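Side-chain contacts in Two-component response regulator yesN (Fusobacterium nucleatum, PDB 3LSG), which probably binds specific DNA sequences and regulates transcription through its C-terminal AraC-type helix-turn-helix domain, the part of this two-component response regulator described here: residues V78-D82 against V83-I87; D50-L53 against Q54-E58. All blocks are in the same frame, centred on the assembly; numbering follows the deposited sequence.

Contact 1 of 2, residues V78-D82 against V83-I87. With PO4 (phosphate ion), chain F.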
ATOM      1  N   VAL A  78       6.437  12.450   2.224  1.00 20.76           N
ATOM      2  CA  VAL A  78       5.929  11.510   3.232  1.00 23.96           C
ATOM      3  C   VAL A  78       5.866  10.085   2.697  1.00 26.42           C
ATOM      4  O   VAL A  78       5.155   9.236   3.230  1.00 27.87           O
ATOM      5  CB  VAL A  78       4.575  11.953   3.843  1.00 22.08           C
ATOM      6  CG1 VAL A  78       4.709  13.371   4.385  1.00 25.01           C
ATOM      7  CG2 VAL A  78       3.458  11.881   2.802  1.00 18.03           C
ATOM      8  N   GLY A  79       6.622   9.823   1.636  1.00 25.62           N
ATOM      9  CA  GLY A  79       6.774   8.460   1.163  1.00 23.65           C
ATOM     10  C   GLY A  79       5.764   7.968   0.135  1.00 23.91           C
ATOM     11  O   GLY A  79       5.643   6.764  -0.047  1.00 24.38           O
ATOM     12  N   PHE A  80       5.059   8.876  -0.540  1.00 19.64           N
ATOM     13  CA  PHE A  80       4.097   8.485  -1.581  1.00 19.45           C
ATOM     14  C   PHE A  80       4.605   8.881  -2.959  1.00 25.54           C
ATOM     15  O   PHE A  80       4.853  10.058  -3.198  1.00 24.58           O
ATOM     16  CB  PHE A  80       2.747   9.185  -1.373  1.00 14.76           C
ATOM     17  CG  PHE A  80       1.904   8.571  -0.307  1.00 21.42           C
ATOM     18  CD1 PHE A  80       0.905   7.664  -0.632  1.00 27.63           C
ATOM     19  CD2 PHE A  80       2.096   8.904   1.029  1.00 19.52           C
ATOM     20  CE1 PHE A  80       0.108   7.101   0.365  1.00 32.19           C
ATOM     21  CE2 PHE A  80       1.311   8.355   2.015  1.00 21.28           C
ATOM     22  CZ  PHE A  80       0.322   7.439   1.688  1.00 29.39           C
ATOM     23  N   GLU A  81       4.726   7.926  -3.880  1.00 20.65           N
ATOM     24  CA  GLU A  81       5.140   8.291  -5.227  1.00 27.22           C
ATOM     25  C   GLU A  81       3.965   8.787  -6.064  1.00 24.97           C
ATOM     26  O   GLU A  81       4.156   9.475  -7.063  1.00 26.35           O
ATOM     27  CB  GLU A  81       5.933   7.167  -5.936  1.00 28.24           C
ATOM     28  CG  GLU A  81       5.645   5.741  -5.493  1.00 38.92           C
ATOM     29  CD  GLU A  81       6.639   4.730  -6.095  1.00 49.80           C
ATOM     30  OE1 GLU A  81       6.480   3.498  -5.877  1.00 44.66           O
ATOM     31  OE2 GLU A  81       7.579   5.171  -6.800  1.00 55.81           O
ATOM     32  N   ASP A  82       2.749   8.455  -5.638  1.00 21.17           N
ATOM     33  CA  ASP A  82       1.551   8.851  -6.376  1.00 21.78           C
ATOM     34  C   ASP A  82       0.762   9.908  -5.609  1.00 21.09           C
ATOM     35  O   ASP A  82       0.139   9.596  -4.598  1.00 22.82           O
ATOM     36  CB  ASP A  82       0.676   7.614  -6.635  1.00 23.11           C
ATOM     37  CG  ASP A  82      -0.501   7.894  -7.576  1.00 21.72           C
ATOM     38  OD1 ASP A  82      -0.986   9.042  -7.634  1.00 29.96           O
ATOM     39  OD2 ASP A  82      -0.942   6.951  -8.269  1.00 28.24           O
ATOM     40  N   VAL A  83       0.767  11.151  -6.098  1.00 17.63           N
ATOM     41  CA  VAL A  83       0.059  12.236  -5.403  1.00 23.19           C
ATOM     42  C   VAL A  83      -1.446  11.976  -5.248  1.00 25.26           C
ATOM     43  O   VAL A  83      -2.044  12.365  -4.266  1.00 21.29           O
ATOM     44  CB  VAL A  83       0.285  13.607  -6.080  1.00 15.55           C
ATOM     45  CG1 VAL A  83      -0.195  13.595  -7.528  1.00 19.79           C
ATOM     46  CG2 VAL A  83      -0.411  14.716  -5.309  1.00 21.73           C
ATOM     47  N   ASN A  84      -2.070  11.326  -6.221  1.00 23.65           N
ATOM     48  CA  ASN A  84      -3.501  11.076  -6.096  1.00 26.88           C
ATOM     49  C   ASN A  84      -3.818   9.986  -5.087  1.00 22.83           C
ATOM     50  O   ASN A  84      -4.827  10.058  -4.391  1.00 21.98           O
ATOM     51  CB  ASN A  84      -4.127  10.775  -7.446  1.00 27.96           C
ATOM     52  CG  ASN A  84      -4.197  12.004  -8.314  1.00 29.23           C
ATOM     53  OD1 ASN A  84      -4.579  13.079  -7.845  1.00 31.57           O
ATOM     54  ND2 ASN A  84      -3.811  11.866  -9.571  1.00 30.72           N
ATOM     55  N   TYR A  85      -2.940   8.995  -4.989  1.00 17.99           N
ATOM     56  CA  TYR A  85      -3.092   7.964  -3.972  1.00 23.35           C
ATOM     57  C   TYR A  85      -2.901   8.582  -2.588  1.00 23.56           C
ATOM     58  O   TYR A  85      -3.660   8.312  -1.674  1.00 21.79           O
ATOM     59  CB  TYR A  85      -2.114   6.807  -4.196  1.00 18.45           C
ATOM     60  CG  TYR A  85      -2.474   5.564  -3.394  1.00 20.13           C
ATOM     61  CD1 TYR A  85      -3.675   4.887  -3.619  1.00 20.49           C
ATOM     62  CD2 TYR A  85      -1.620   5.078  -2.415  1.00 21.13           C
ATOM     63  CE1 TYR A  85      -4.009   3.758  -2.889  1.00 24.42           C
ATOM     64  CE2 TYR A  85      -1.933   3.946  -1.681  1.00 25.23           C
ATOM     65  CZ  TYR A  85      -3.128   3.287  -1.919  1.00 31.30           C
ATOM     66  OH  TYR A  85      -3.430   2.158  -1.182  1.00 33.36           O
ATOM     67  N   PHE A  86      -1.873   9.409  -2.443  1.00 19.04           N
ATOM     68  CA  PHE A  86      -1.707  10.225  -1.236  1.00 19.71           C
ATOM     69  C   PHE A  86      -2.987  10.978  -0.849  1.00 20.64           C
ATOM     70  O   PHE A  86      -3.410  10.945   0.295  1.00 21.80           O
ATOM     71  CB  PHE A  86      -0.561  11.235  -1.395  1.00 17.46           C
ATOM     72  CG  PHE A  86      -0.594  12.357  -0.361  1.00 14.96           C
ATOM     73  CD1 PHE A  86      -0.333  12.096   0.984  1.00 18.00           C
ATOM     74  CD2 PHE A  86      -0.899  13.646  -0.731  1.00 19.89           C
ATOM     75  CE1 PHE A  86      -0.376  13.116   1.937  1.00 16.54           C
ATOM     76  CE2 PHE A  86      -0.929  14.676   0.212  1.00 21.76           C
ATOM     77  CZ  PHE A  86      -0.671  14.412   1.537  1.00 17.44           C
ATOM     78  N   ILE A  87      -3.606  11.651  -1.810  1.00 21.51           N
ATOM     79  CA  ILE A  87      -4.834  12.393  -1.530  1.00 19.25           C
ATOM     80  C   ILE A  87      -5.959  11.467  -1.039  1.00 25.23           C
ATOM     81  O   ILE A  87      -6.677  11.804  -0.093  1.00 21.96           O
ATOM     82  CB  ILE A  87      -5.287  13.199  -2.769  1.00 20.63           C
ATOM     83  CG1 ILE A  87      -4.424  14.461  -2.944  1.00 19.93           C
ATOM     84  CG2 ILE A  87      -6.755  13.592  -2.652  1.00 25.78           C
ATOM     85  CD1 ILE A  87      -4.495  15.039  -4.374  1.00 28.05           C
TER
HETATM   86  P   PO4 F   1      -2.328  -0.022   1.184  1.00 38.39           P
HETATM   87  O1  PO4 F   1      -1.653  -0.041   2.527  1.00 41.54           O
HETATM   88  O2  PO4 F   1      -2.290  -1.389   0.552  1.00 43.82           O
HETATM   89  O3  PO4 F   1      -3.768   0.400   1.375  1.00 34.31           O
HETATM   90  O4  PO4 F   1      -1.616   0.957   0.286  1.00 44.24           O
HETATM   91  O   HOH W   1       3.017  11.949  -7.939  1.00 31.84           O
HETATM   92  O   HOH W   2      -2.784   9.382  -9.901  1.00 30.41           O
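Phe80 lays one ring face against the start of the following helix, where Phe86 CA sits over it in a CH-pi contact, 4.1 Å from the ring centroid. Phe86 also turns its ring edge toward the Phe80 face, an edge-to-face pair with planes at 61°. Tyr85 takes a different part of the same ring: its CD2 lies in the ring plane at the edge, 3.8 Å from Phe80 CE1. Val78 adds one methyl, CG2, to Phe86 CE1.

The turn that presents these rings is locked by Asp82, the N-cap of the helix. A chi1 of -172° sets CG opposite the backbone N and brings OD1 to the amides of the first turn, where it accepts from Asn84 N at 2.9 Å and, weakly, from Tyr85 N. The Asn84 bond comes to the anti side of the carboxylate and is bent, 130° at the hydrogen. Phe86 N reaches Asp82 O at 3.0 Å in an almost straight bond. A water accepts from Asn84 ND2 and lies 2.9 Å from Asp82 OD1, to which it may donate. A second water joins Glu81 O to Val83 N, giving that first-turn amide an acceptor. Tyr85 OH donates to phosphate O4 at 2.6 Å.

Gly79 is the C-prime residue of the Schellman motif that ends helix 71-77; Asp82 then starts helix 83-94, and the residues between form the turn of the second helix-turn-helix, as in other AraC-type domains. Phe86 packs on Ile74 and Ala75 of helix 71-77 and on Pro98 of helix 98-101, while Phe80 and Phe86 both meet Met57 of helix 48-66.

Contact 2 of 2, residues D50-L53 against Q54-E58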
ATOM      1  N   ASP A  50      -0.849   0.283   9.294  1.00 20.76           N
ATOM      2  CA  ASP A  50      -1.640   1.383   9.849  1.00 21.37           C
ATOM      3  C   ASP A  50      -0.730   2.339  10.622  1.00 23.57           C
ATOM      4  O   ASP A  50      -0.919   3.547  10.604  1.00 20.38           O
ATOM      5  CB  ASP A  50      -2.724   0.860  10.805  1.00 24.22           C
ATOM      6  CG  ASP A  50      -3.834   0.100  10.086  1.00 34.08           C
ATOM      7  OD1 ASP A  50      -3.794   0.015   8.844  1.00 33.52           O
ATOM      8  OD2 ASP A  50      -4.751  -0.411  10.773  1.00 35.86           O
ATOM      9  N   TYR A  51       0.242   1.778  11.336  1.00 20.76           N
ATOM     10  CA  TYR A  51       1.197   2.597  12.065  1.00 18.37           C
ATOM     11  C   TYR A  51       2.025   3.416  11.077  1.00 19.28           C
ATOM     12  O   TYR A  51       2.293   4.600  11.294  1.00 22.38           O
ATOM     13  CB  TYR A  51       2.097   1.717  12.935  1.00 21.32           C
ATOM     14  CG  TYR A  51       3.073   2.488  13.806  1.00 22.67           C
ATOM     15  CD1 TYR A  51       2.780   2.766  15.132  1.00 22.91           C
ATOM     16  CD2 TYR A  51       4.288   2.917  13.300  1.00 24.60           C
ATOM     17  CE1 TYR A  51       3.681   3.459  15.937  1.00 36.91           C
ATOM     18  CE2 TYR A  51       5.188   3.612  14.079  1.00 25.96           C
ATOM     19  CZ  TYR A  51       4.884   3.876  15.402  1.00 33.03           C
ATOM     20  OH  TYR A  51       5.781   4.566  16.177  1.00 36.48           O
ATOM     21  N   LEU A  52       2.437   2.782   9.988  1.00 19.86           N
ATOM     22  CA  LEU A  52       3.244   3.479   8.998  1.00 21.31           C
ATOM     23  C   LEU A  52       2.412   4.594   8.348  1.00 18.30           C
ATOM     24  O   LEU A  52       2.876   5.717   8.200  1.00 21.67           O
ATOM     25  CB  LEU A  52       3.758   2.505   7.937  1.00 16.19           C
ATOM     26  CG  LEU A  52       4.475   3.159   6.748  1.00 15.17           C
ATOM     27  CD1 LEU A  52       5.643   4.058   7.171  1.00 16.30           C
ATOM     28  CD2 LEU A  52       4.941   2.095   5.740  1.00 19.49           C
ATOM     29  N   LEU A  53       1.176   4.273   7.987  1.00 15.73           N
ATOM     30  CA  LEU A  53       0.265   5.262   7.430  1.00 14.59           C
ATOM     31  C   LEU A  53       0.094   6.448   8.389  1.00 17.15           C
ATOM     32  O   LEU A  53       0.193   7.602   7.989  1.00 17.36           O
ATOM     33  CB  LEU A  53      -1.084   4.619   7.098  1.00 15.53           C
ATOM     34  CG  LEU A  53      -2.126   5.625   6.598  1.00 23.33           C
ATOM     35  CD1 LEU A  53      -1.633   6.259   5.288  1.00 20.69           C
ATOM     36  CD2 LEU A  53      -3.476   4.955   6.393  1.00 26.13           C
ATOM     37  N   GLN A  54      -0.108   6.160   9.669  1.00 19.89           N
ATOM     38  CA  GLN A  54      -0.273   7.238  10.648  1.00 23.10           C
ATOM     39  C   GLN A  54       0.934   8.179  10.724  1.00 22.47           C
ATOM     40  O   GLN A  54       0.769   9.386  10.795  1.00 21.04           O
ATOM     41  CB  GLN A  54      -0.564   6.679  12.036  1.00 20.34           C
ATOM     42  CG  GLN A  54      -0.524   7.726  13.114  1.00 27.30           C
ATOM     43  CD  GLN A  54      -0.934   7.172  14.454  1.00 40.28           C
ATOM     44  OE1 GLN A  54      -1.034   5.958  14.623  1.00 40.75           O
ATOM     45  NE2 GLN A  54      -1.190   8.057  15.412  1.00 40.14           N
ATOM     46  N   LYS A  55       2.146   7.633  10.711  1.00 21.96           N
ATOM     47  CA  LYS A  55       3.329   8.491  10.724  1.00 26.21           C
ATOM     48  C   LYS A  55       3.366   9.422   9.505  1.00 23.73           C
ATOM     49  O   LYS A  55       3.700  10.603   9.616  1.00 20.56           O
ATOM     50  CB  LYS A  55       4.606   7.654  10.814  1.00 25.13           C
ATOM     51  CG  LYS A  55       4.707   6.874  12.113  1.00 36.64           C
ATOM     52  CD  LYS A  55       5.320   7.713  13.220  1.00 43.61           C
ATOM     53  CE  LYS A  55       6.782   7.999  12.894  1.00 47.73           C
ATOM     54  NZ  LYS A  55       7.569   8.399  14.093  1.00 51.95           N
ATOM     55  N   ARG A  56       3.033   8.882   8.343  1.00 22.44           N
ATOM     56  CA  ARG A  56       3.009   9.663   7.116  1.00 20.05           C
ATOM     57  C   ARG A  56       1.911  10.743   7.094  1.00 16.47           C
ATOM     58  O   ARG A  56       2.158  11.860   6.641  1.00 16.06           O
ATOM     59  CB  ARG A  56       2.874   8.732   5.910  1.00 18.00           C
ATOM     60  CG  ARG A  56       4.054   7.761   5.794  1.00 17.11           C
ATOM     61  CD  ARG A  56       3.882   6.763   4.657  1.00 16.07           C
ATOM     62  NE  ARG A  56       5.191   6.273   4.210  1.00 17.81           N
ATOM     63  CZ  ARG A  56       5.365   5.186   3.467  1.00 22.98           C
ATOM     64  NH1 ARG A  56       4.321   4.455   3.086  1.00 20.47           N
ATOM     65  NH2 ARG A  56       6.585   4.835   3.103  1.00 20.07           N
HETATM   66  N   MSE A  57       0.719  10.408   7.578  1.00 19.43           N
HETATM   67  CA  MSE A  57      -0.377  11.375   7.644  1.00 17.44           C
HETATM   68  C   MSE A  57      -0.081  12.506   8.635  1.00 18.77           C
HETATM   69  O   MSE A  57      -0.385  13.677   8.385  1.00 20.63           O
HETATM   70  CB  MSE A  57      -1.692  10.678   8.035  1.00 17.21           C
HETATM   71  CG  MSE A  57      -2.240   9.698   6.989  1.00 20.38           C
HETATM   72 SE   MSE A  57      -2.480  10.465   5.202  0.85 31.77          SE
HETATM   73  CE  MSE A  57      -0.722  10.209   4.397  1.00 23.97           C
ATOM     74  N   GLU A  58       0.505  12.155   9.774  1.00 18.86           N
ATOM     75  CA  GLU A  58       0.857  13.166  10.750  1.00 20.16           C
ATOM     76  C   GLU A  58       1.892  14.134  10.185  1.00 23.98           C
ATOM     77  O   GLU A  58       1.785  15.337  10.396  1.00 23.92           O
ATOM     78  CB  GLU A  58       1.300  12.524  12.071  1.00 29.62           C
ATOM     79  CG  GLU A  58       0.113  11.875  12.800  1.00 32.45           C
ATOM     80  CD  GLU A  58       0.486  11.022  14.013  1.00 37.97           C
ATOM     81  OE1 GLU A  58       1.679  10.695  14.210  1.00 35.44           O
ATOM     82  OE2 GLU A  58      -0.442  10.664  14.771  1.00 37.09           O
TER
HETATM   83  O   HOH W   3       8.292   5.714  14.608  1.00 35.90           O
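Leu52 and Arg56, one helical turn apart, make the closest side-chain packing: Leu52 CD2 lies over one face of the guanidinium, 3.6 Å from Arg56 NH1, while Leu52 CD1 touches NE. The polar edge of that group serves elsewhere, NE donating to Tyr15 O. The same spacing recurs in two more pairs. Leu53 CD1 meets CG of selenomethionine Met57 at 3.9 Å in an apolar contact, and the aliphatic Lys55 CG lies 3.8 Å from Tyr51 CE2, these two running alongside each other in the same direction.

Among polar side-chain contacts, Lys55 bends at chi2 and chi3 (-86° and -67°), which carries NZ back to a water shared with Tyr51 OH; NZ also forms a salt bridge with Glu12. Gln54 NE2 donates to Glu58 OE2 at 2.8 Å, nearly in its own amide plane but from above the carboxylate plane.

Backbone bonds run from Gln54, Lys55, Arg56 and Met57 N to the carbonyls of Asp50, Tyr51, Leu52 and Leu53, the last pair at 2.9 Å.

Such i to i+4 pairing is the signature of an alpha-helix, here helix 48-66, the long connecting helix that joins the two helix-turn-helix subdomains of AraC-type DNA-binding domains.

How the contacts relate
Contact 2 belongs to the long helix 48-66 and contact 1 to the later turn that packs against it, their centres about 13 Å apart. Met57 makes the apolar join, its CE lying 3.6 Å from Phe80 CE2 and 3.8 Å from Phe86 CE1. Arg56 NE also lies 3.1 Å from Val78 O, a packing approach, since its hydrogen bond goes to Tyr15 O. Thus adjacent residues of contact 2 meet both the aromatic pair and the backbone of contact 1. The phosphate, probably from the crystallisation liquor, belongs to contact 1 and also binds Lys89, as well as Tyr85 and Lys89 of the second subunit, bridging the two chains in the crystal.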